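Local structure of tRNA-splicing ligase RtcB (Thermus thermophilus, 2EPG) at residues 67-75 against 82-90; 106-114 against 301-312. The protein probably joins RNA ends, sealing a 2',3'-cyclic phosphate or 3'-phosphate terminus to a 5'-hydroxyl terminus at the expense of GTP, with manganese as cofactor. One frame throughout, in Å; residues are numbered along the deposited sequence.

Contacts 1 and 2 follow one another along the chain, contact 1 closing before contact 2 opens. Their centres lie about 23 Å apart and their nearest atoms about 10 Å, so they do not touch. In contact 1 the strands 70-73 and 86-90 pair within the beta structure; in contact 2 strand 110-119 is backed by helix 288-321. The strands 332-347 and 350-357, themselves an antiparallel pair, connect them, since 86-90 pairs with 350-357 and 110-119 with 332-347. Both lie near predicted active-site residues: Asp75 of contact 1 lies beside His410, the presumed guanylylated histidine, and contact 2 includes Asp106, a predicted manganese ligand.

Contact 1. Residues 67-75 against 82-90; sequences VEPALAMPD and FPIGGVAAF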
loop_
_atom_site.group_PDB
_atom_site.type_symbol
_atom_site.label_atom_id
_atom_site.label_comp_id
_atom_site.label_asym_id
_atom_site.label_seq_id
_atom_site.Cartn_x
_atom_site.Cartn_y
_atom_site.Cartn_z
ATOM N N VAL A 67 -17.076 -8.492 -9.653
ATOM C CA VAL A 67 -16.551 -9.681 -10.318
ATOM C C VAL A 67 -16.273 -10.731 -9.241
ATOM O O VAL A 67 -15.673 -10.431 -8.202
ATOM C CB VAL A 67 -15.245 -9.346 -11.095
ATOM C CG1 VAL A 67 -14.675 -10.604 -11.787
ATOM C CG2 VAL A 67 -15.528 -8.244 -12.135
ATOM N N GLU A 68 -16.731 -11.958 -9.471
ATOM C CA GLU A 68 -16.526 -13.025 -8.504
ATOM C C GLU A 68 -15.050 -13.419 -8.409
ATOM O O GLU A 68 -14.382 -13.595 -9.430
ATOM C CB GLU A 68 -17.360 -14.253 -8.895
ATOM C CG GLU A 68 -17.368 -15.354 -7.846
ATOM C CD GLU A 68 -18.488 -16.357 -8.092
ATOM O OE1 GLU A 68 -18.333 -17.227 -8.980
ATOM O OE2 GLU A 68 -19.532 -16.260 -7.410
ATOM N N PRO A 69 -14.521 -13.564 -7.177
ATOM C CA PRO A 69 -15.254 -13.368 -5.925
ATOM C C PRO A 69 -14.784 -12.107 -5.213
ATOM O O PRO A 69 -13.723 -11.573 -5.532
ATOM C CB PRO A 69 -14.866 -14.593 -5.122
ATOM C CG PRO A 69 -13.358 -14.661 -5.418
ATOM C CD PRO A 69 -13.296 -14.355 -6.942
ATOM N N ALA A 70 -15.574 -11.642 -4.249
ATOM C CA ALA A 70 -15.178 -10.498 -3.441
ATOM C C ALA A 70 -14.151 -11.174 -2.528
ATOM O O ALA A 70 -14.383 -12.306 -2.097
ATOM C CB ALA A 70 -16.377 -9.965 -2.622
ATOM N N LEU A 71 -13.042 -10.497 -2.225
ATOM C CA LEU A 71 -11.980 -11.094 -1.416
ATOM C C LEU A 71 -11.509 -10.334 -0.196
ATOM O O LEU A 71 -11.646 -9.113 -0.101
ATOM C CB LEU A 71 -10.738 -11.337 -2.280
ATOM C CG LEU A 71 -10.802 -12.352 -3.413
ATOM C CD1 LEU A 71 -10.137 -11.772 -4.641
ATOM C CD2 LEU A 71 -10.126 -13.655 -2.970
ATOM N N ALA A 72 -10.897 -11.079 0.716
ATOM C CA ALA A 72 -10.335 -10.518 1.940
ATOM C C ALA A 72 -9.074 -11.300 2.311
ATOM O O ALA A 72 -9.070 -12.535 2.262
ATOM C CB ALA A 72 -11.338 -10.590 3.078
HETATM N N MSE A 73 -8.024 -10.567 2.674
HETATM C CA MSE A 73 -6.723 -11.121 3.079
HETATM C C MSE A 73 -6.729 -11.651 4.522
HETATM O O MSE A 73 -7.657 -11.375 5.283
HETATM C CB MSE A 73 -5.640 -10.040 2.934
HETATM C CG MSE A 73 -5.407 -9.611 1.502
HETATM SE SE MSE A 73 -4.854 -11.137 0.447
HETATM C CE MSE A 73 -5.765 -10.796 -1.186
ATOM N N PRO A 74 -5.675 -12.397 4.922
ATOM C CA PRO A 74 -5.594 -12.952 6.276
ATOM C C PRO A 74 -5.658 -11.943 7.414
ATOM O O PRO A 74 -6.023 -12.303 8.525
ATOM C CB PRO A 74 -4.275 -13.726 6.263
ATOM C CG PRO A 74 -4.156 -14.162 4.866
ATOM C CD PRO A 74 -4.552 -12.891 4.111
ATOM N N ASP A 75 -5.312 -10.687 7.157
ATOM C CA ASP A 75 -5.366 -9.682 8.224
ATOM C C ASP A 75 -6.621 -8.835 8.173
ATOM O O ASP A 75 -6.614 -7.701 8.632
ATOM C CB ASP A 75 -4.162 -8.745 8.163
ATOM C CG ASP A 75 -4.014 -8.070 6.812
ATOM O OD1 ASP A 75 -3.171 -7.155 6.700
ATOM O OD2 ASP A 75 -4.726 -8.463 5.857
ATOM N N PHE A 82 -16.251 -1.241 3.290
ATOM C CA PHE A 82 -15.488 -2.417 2.867
ATOM C C PHE A 82 -14.601 -2.805 4.039
ATOM O O PHE A 82 -14.214 -1.943 4.840
ATOM C CB PHE A 82 -14.563 -2.088 1.685
ATOM C CG PHE A 82 -15.263 -1.960 0.357
ATOM C CD1 PHE A 82 -16.326 -1.085 0.189
ATOM C CD2 PHE A 82 -14.837 -2.710 -0.739
ATOM C CE1 PHE A 82 -16.954 -0.960 -1.050
ATOM C CE2 PHE A 82 -15.462 -2.591 -1.982
ATOM C CZ PHE A 82 -16.515 -1.720 -2.137
ATOM N N PRO A 83 -14.272 -4.102 4.177
ATOM C CA PRO A 83 -13.399 -4.472 5.298
ATOM C C PRO A 83 -11.953 -4.117 4.968
ATOM O O PRO A 83 -11.587 -3.985 3.799
ATOM C CB PRO A 83 -13.592 -5.982 5.407
ATOM C CG PRO A 83 -13.829 -6.381 3.969
ATOM C CD PRO A 83 -14.807 -5.308 3.517
ATOM N N ILE A 84 -11.135 -3.922 5.994
ATOM C CA ILE A 84 -9.730 -3.639 5.764
ATOM C C ILE A 84 -9.155 -5.003 5.418
ATOM O O ILE A 84 -9.491 -6.003 6.059
ATOM C CB ILE A 84 -9.062 -3.056 7.019
ATOM C CG1 ILE A 84 -9.728 -1.713 7.357
ATOM C CG2 ILE A 84 -7.553 -2.875 6.769
ATOM C CD1 ILE A 84 -9.239 -1.054 8.631
ATOM N N GLY A 85 -8.325 -5.043 4.383
ATOM C CA GLY A 85 -7.762 -6.294 3.919
ATOM C C GLY A 85 -8.586 -6.789 2.730
ATOM O O GLY A 85 -8.384 -7.891 2.239
ATOM N N GLY A 86 -9.512 -5.967 2.250
ATOM C CA GLY A 86 -10.349 -6.390 1.142
ATOM C C GLY A 86 -9.874 -6.064 -0.267
ATOM O O GLY A 86 -9.166 -5.091 -0.493
ATOM N N VAL A 87 -10.275 -6.908 -1.212
ATOM C CA VAL A 87 -9.958 -6.753 -2.623
ATOM C C VAL A 87 -11.283 -7.000 -3.334
ATOM O O VAL A 87 -11.943 -8.027 -3.101
ATOM C CB VAL A 87 -8.909 -7.796 -3.089
ATOM C CG1 VAL A 87 -8.737 -7.743 -4.610
ATOM C CG2 VAL A 87 -7.577 -7.541 -2.402
ATOM N N ALA A 88 -11.684 -6.066 -4.193
ATOM C CA ALA A 88 -12.951 -6.208 -4.916
ATOM C C ALA A 88 -12.828 -5.622 -6.307
ATOM O O ALA A 88 -12.585 -4.427 -6.462
ATOM C CB ALA A 88 -14.088 -5.500 -4.143
ATOM N N ALA A 89 -13.001 -6.465 -7.317
ATOM C CA ALA A 89 -12.901 -6.033 -8.699
ATOM C C ALA A 89 -14.307 -5.753 -9.244
ATOM O O ALA A 89 -15.259 -6.488 -8.940
ATOM C CB ALA A 89 -12.201 -7.118 -9.527
ATOM N N PHE A 90 -14.430 -4.673 -10.019
ATOM C CA PHE A 90 -15.699 -4.267 -10.614
ATOM C C PHE A 90 -15.552 -4.057 -12.120
ATOM O O PHE A 90 -14.605 -3.408 -12.566
ATOM C CB PHE A 90 -16.199 -2.990 -9.939
ATOM C CG PHE A 90 -16.719 -3.215 -8.534
ATOM C CD1 PHE A 90 -15.857 -3.183 -7.439
ATOM C CD2 PHE A 90 -18.063 -3.489 -8.318
ATOM C CE1 PHE A 90 -16.329 -3.419 -6.148
ATOM C CE2 PHE A 90 -18.546 -3.730 -7.027
ATOM C CZ PHE A 90 -17.682 -3.694 -5.942
HETATM O O HOH W 1 -14.194 -8.881 -6.577
#
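Val67 bonds to Ala89 just before the antiparallel pairing of strands 70-73 and 86-90 in the RtcB fold. Val67 N donates to Ala89 O over 2.8 Å, and the two CB atoms pack together. The chain then swings outward through the cis peptide before Pro69, and a water bridges the two chains where they part, giving its hydrogens to Val67 O and Pro69 O while accepting from Ala89 N. Close pairing resumes at Leu71, which forms a hydrogen-bonded pair with Val87: Leu71 N reaches Val87 O nearly in line with the carbonyl (169°), whereas Val87 N comes to Leu71 O from above the carbonyl plane. Ala72 faces Gly86 as a non-hydrogen-bonded pair, its CA 3.3 Å from Gly85 O in a CA-H...O contact. On the other edge of strand 70-73, strand 34-37 continues the pairing. Met73, a selenomethionine, donates through its backbone N-H to Gly85 O, N to O 2.7 Å. Gly85 and Gly86 form a G1 beta bulge opposite Lys357, and a side chain at Gly85 would be driven against Asp75 OD2 and the preceding carbonyl. With CG beside its own backbone N (chi1 -65°) and further bends beyond, Met73 crosses Val87 at an angle, its CE 3.9 Å from Val87 CG2.

Contact 2. Residues 106-114 against 301-312; sequences DINCGVRLL and ANFAFANRQLIA
With CG anti to the backbone N (chi1 -169°), Asn108 points its amide into helix 301-312, while Arg308, bent at chi3, turns its guanidinium back toward the Asn108 backbone. Asn108 ND2 donates to Ala301 O at 2.9 Å, a carbonyl that also accepts from Phe305 N. The same ND2 lies over the centre of the Phe305 ring, 3.2 Å above its plane, with amide and ring 74° apart. Arg308 NH2 donates to Asn108 O at 2.9 Å, that oxygen lying in the guanidinium plane; one face of the group is covered by Val111 N. Helix 301-312 runs behind strand 110-114 as an alpha/beta layer pair, the axes of these short segments 9.2 Å apart and inclined by 29°. Farther along, Arg112 grips Gln309 OE1 end-on with NH1 (2.8 Å) and NH2 (2.9 Å), both from the same face of the amide. A water joins Arg112 NH1 to Phe305 O. Asp336 forms salt bridges with Arg112 NE and Arg308 NH1, which would offset the two like charges. A leucine in place of Arg112 would probably leave Gln309 OE1 without its two donors and Asp336 without one of its salt bridges. Beyond, Leu114 CD2 packs 4.1 Å from Ala312 CB.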
loop_
_atom_site.group_PDB
_atom_site.type_symbol
_atom_site.label_atom_id
_atom_site.label_comp_id
_atom_site.label_asym_id
_atom_site.label_seq_id
_atom_site.Cartn_x
_atom_site.Cartn_y
_atom_site.Cartn_z
ATOM N N ASP A 106 -6.975 7.148 3.519
ATOM C CA ASP A 106 -5.632 7.532 3.122
ATOM C C ASP A 106 -5.263 6.891 1.777
ATOM O O ASP A 106 -4.642 5.839 1.717
ATOM C CB ASP A 106 -4.609 7.168 4.187
ATOM C CG ASP A 106 -3.249 7.818 3.922
ATOM O OD1 ASP A 106 -2.362 7.746 4.802
ATOM O OD2 ASP A 106 -3.065 8.395 2.829
ATOM N N ILE A 107 -5.681 7.548 0.700
ATOM C CA ILE A 107 -5.431 7.089 -0.653
ATOM C C ILE A 107 -3.953 6.941 -0.914
ATOM O O ILE A 107 -3.158 7.863 -0.702
ATOM C CB ILE A 107 -6.060 8.043 -1.683
ATOM C CG1 ILE A 107 -7.579 8.070 -1.458
ATOM C CG2 ILE A 107 -5.727 7.579 -3.128
ATOM C CD1 ILE A 107 -8.334 9.116 -2.282
ATOM N N ASN A 108 -3.605 5.752 -1.387
ATOM C CA ASN A 108 -2.232 5.365 -1.678
ATOM C C ASN A 108 -1.309 5.481 -0.492
ATOM O O ASN A 108 -0.143 5.836 -0.643
ATOM C CB ASN A 108 -1.628 6.122 -2.860
ATOM C CG ASN A 108 -0.285 5.509 -3.324
ATOM O OD1 ASN A 108 0.144 4.453 -2.820
ATOM N ND2 ASN A 108 0.374 6.162 -4.281
ATOM N N CYS A 109 -1.845 5.228 0.699
ATOM C CA CYS A 109 -0.999 5.160 1.878
ATOM C C CYS A 109 -0.220 3.942 1.371
ATOM O O CYS A 109 -0.826 2.979 0.867
ATOM C CB CYS A 109 -1.811 4.757 3.119
ATOM S SG CYS A 109 -0.800 4.226 4.548
ATOM N N GLY A 110 1.099 3.976 1.459
ATOM C CA GLY A 110 1.847 2.853 0.939
ATOM C C GLY A 110 3.223 2.705 1.536
ATOM O O GLY A 110 3.533 3.318 2.557
ATOM N N VAL A 111 4.059 1.916 0.868
ATOM C CA VAL A 111 5.386 1.641 1.376
ATOM C C VAL A 111 6.477 1.693 0.323
ATOM O O VAL A 111 6.293 1.213 -0.788
ATOM C CB VAL A 111 5.431 0.215 2.000
ATOM C CG1 VAL A 111 6.751 -0.014 2.701
ATOM C CG2 VAL A 111 4.251 0.024 2.954
ATOM N N ARG A 112 7.613 2.276 0.685
ATOM C CA ARG A 112 8.756 2.286 -0.204
ATOM C C ARG A 112 9.907 1.651 0.578
ATOM O O ARG A 112 10.110 1.963 1.764
ATOM C CB ARG A 112 9.168 3.697 -0.615
ATOM C CG ARG A 112 10.508 3.695 -1.360
ATOM C CD ARG A 112 10.898 5.016 -2.015
ATOM N NE ARG A 112 10.003 5.449 -3.089
ATOM C CZ ARG A 112 10.380 6.274 -4.065
ATOM N NH1 ARG A 112 9.534 6.655 -5.013
ATOM N NH2 ARG A 112 11.632 6.688 -4.119
ATOM N N LEU A 113 10.642 0.754 -0.073
ATOM C CA LEU A 113 11.790 0.135 0.566
ATOM C C LEU A 113 13.059 0.456 -0.227
ATOM O O LEU A 113 13.148 0.164 -1.428
ATOM C CB LEU A 113 11.632 -1.391 0.660
ATOM C CG LEU A 113 12.777 -2.141 1.369
ATOM C CD1 LEU A 113 12.841 -1.749 2.852
ATOM C CD2 LEU A 113 12.551 -3.639 1.283
ATOM N N LEU A 114 14.025 1.074 0.450
ATOM C CA LEU A 114 15.306 1.383 -0.161
ATOM C C LEU A 114 16.260 0.270 0.308
ATOM O O LEU A 114 16.177 -0.180 1.456
ATOM C CB LEU A 114 15.831 2.752 0.325
ATOM C CG LEU A 114 14.966 4.006 0.130
ATOM C CD1 LEU A 114 15.724 5.252 0.607
ATOM C CD2 LEU A 114 14.601 4.142 -1.341
ATOM N N ALA A 301 -3.261 9.738 -5.334
ATOM C CA ALA A 301 -2.270 8.668 -5.362
ATOM C C ALA A 301 -0.921 9.182 -5.880
ATOM O O ALA A 301 0.123 8.839 -5.341
ATOM C CB ALA A 301 -2.775 7.502 -6.231
ATOM N N ASN A 302 -0.947 9.999 -6.925
ATOM C CA ASN A 302 0.283 10.537 -7.498
ATOM C C ASN A 302 0.992 11.422 -6.492
ATOM O O ASN A 302 2.222 11.494 -6.471
ATOM C CB ASN A 302 -0.021 11.328 -8.785
ATOM C CG ASN A 302 -0.491 10.430 -9.915
ATOM O OD1 ASN A 302 -1.041 10.896 -10.934
ATOM N ND2 ASN A 302 -0.263 9.134 -9.755
ATOM N N PHE A 303 0.208 12.093 -5.656
ATOM C CA PHE A 303 0.764 12.953 -4.634
ATOM C C PHE A 303 1.472 12.072 -3.612
ATOM O O PHE A 303 2.592 12.368 -3.174
ATOM C CB PHE A 303 -0.346 13.763 -3.950
ATOM C CG PHE A 303 0.158 14.667 -2.856
ATOM C CD1 PHE A 303 0.948 15.769 -3.154
ATOM C CD2 PHE A 303 -0.144 14.406 -1.527
ATOM C CE1 PHE A 303 1.427 16.599 -2.143
ATOM C CE2 PHE A 303 0.332 15.227 -0.511
ATOM C CZ PHE A 303 1.119 16.326 -0.822
ATOM N N ALA A 304 0.824 10.974 -3.240
ATOM C CA ALA A 304 1.428 10.053 -2.271
ATOM C C ALA A 304 2.711 9.460 -2.865
ATOM O O ALA A 304 3.713 9.311 -2.172
ATOM C CB ALA A 304 0.431 8.926 -1.893
ATOM N N PHE A 305 2.690 9.113 -4.147
ATOM C CA PHE A 305 3.900 8.571 -4.757
ATOM C C PHE A 305 5.037 9.599 -4.657
ATOM O O PHE A 305 6.164 9.254 -4.328
ATOM C CB PHE A 305 3.658 8.223 -6.233
ATOM C CG PHE A 305 3.041 6.857 -6.453
ATOM C CD1 PHE A 305 1.988 6.695 -7.349
ATOM C CD2 PHE A 305 3.530 5.733 -5.786
ATOM C CE1 PHE A 305 1.429 5.445 -7.582
ATOM C CE2 PHE A 305 2.982 4.479 -6.008
ATOM C CZ PHE A 305 1.925 4.331 -6.910
ATOM N N ALA A 306 4.728 10.867 -4.931
ATOM C CA ALA A 306 5.720 11.947 -4.896
ATOM C C ALA A 306 6.229 12.186 -3.501
ATOM O O ALA A 306 7.408 12.475 -3.290
ATOM C CB ALA A 306 5.118 13.231 -5.452
ATOM N N ASN A 307 5.329 12.079 -2.539
ATOM C CA ASN A 307 5.690 12.275 -1.148
ATOM C C ASN A 307 6.754 11.259 -0.711
ATOM O O ASN A 307 7.718 11.612 -0.020
ATOM C CB ASN A 307 4.445 12.140 -0.263
ATOM C CG ASN A 307 4.734 12.476 1.180
ATOM O OD1 ASN A 307 5.411 13.460 1.462
ATOM N ND2 ASN A 307 4.219 11.672 2.103
ATOM N N ARG A 308 6.570 9.995 -1.091
ATOM C CA ARG A 308 7.536 8.972 -0.716
ATOM C C ARG A 308 8.839 9.203 -1.486
ATOM O O ARG A 308 9.930 9.000 -0.951
ATOM C CB ARG A 308 6.970 7.570 -0.987
ATOM C CG ARG A 308 5.828 7.185 -0.030
ATOM C CD ARG A 308 5.545 5.676 -0.009
ATOM N NE ARG A 308 4.928 5.165 -1.235
ATOM C CZ ARG A 308 3.618 5.079 -1.448
ATOM N NH1 ARG A 308 3.170 4.594 -2.591
ATOM N NH2 ARG A 308 2.750 5.480 -0.524
ATOM N N GLN A 309 8.727 9.633 -2.738
ATOM C CA GLN A 309 9.907 9.898 -3.532
ATOM C C GLN A 309 10.725 11.005 -2.862
ATOM O O GLN A 309 11.947 10.889 -2.752
ATOM C CB GLN A 309 9.517 10.324 -4.954
ATOM C CG GLN A 309 10.706 10.719 -5.836
ATOM C CD GLN A 309 11.682 9.555 -6.094
ATOM O OE1 GLN A 309 11.267 8.435 -6.400
ATOM N NE2 GLN A 309 12.974 9.829 -5.990
ATOM N N LEU A 310 10.050 12.056 -2.385
ATOM C CA LEU A 310 10.744 13.178 -1.744
ATOM C C LEU A 310 11.426 12.725 -0.474
ATOM O O LEU A 310 12.566 13.080 -0.208
ATOM C CB LEU A 310 9.772 14.324 -1.391
ATOM C CG LEU A 310 10.153 15.761 -1.798
ATOM C CD1 LEU A 310 9.362 16.777 -0.957
ATOM C CD2 LEU A 310 11.650 15.997 -1.641
ATOM N N ILE A 311 10.717 11.944 0.327
ATOM C CA ILE A 311 11.288 11.452 1.571
ATOM C C ILE A 311 12.532 10.617 1.281
ATOM O O ILE A 311 13.536 10.723 1.981
ATOM C CB ILE A 311 10.250 10.624 2.359
ATOM C CG1 ILE A 311 9.104 11.546 2.809
ATOM C CG2 ILE A 311 10.907 9.976 3.592
ATOM C CD1 ILE A 311 7.916 10.832 3.424
ATOM N N ALA A 312 12.471 9.801 0.236
ATOM C CA ALA A 312 13.612 8.967 -0.126
ATOM C C ALA A 312 14.806 9.855 -0.467
ATOM O O ALA A 312 15.944 9.528 -0.125
ATOM C CB ALA A 312 13.262 8.068 -1.313
HETATM O O HOH W 2 6.714 6.632 -4.789
#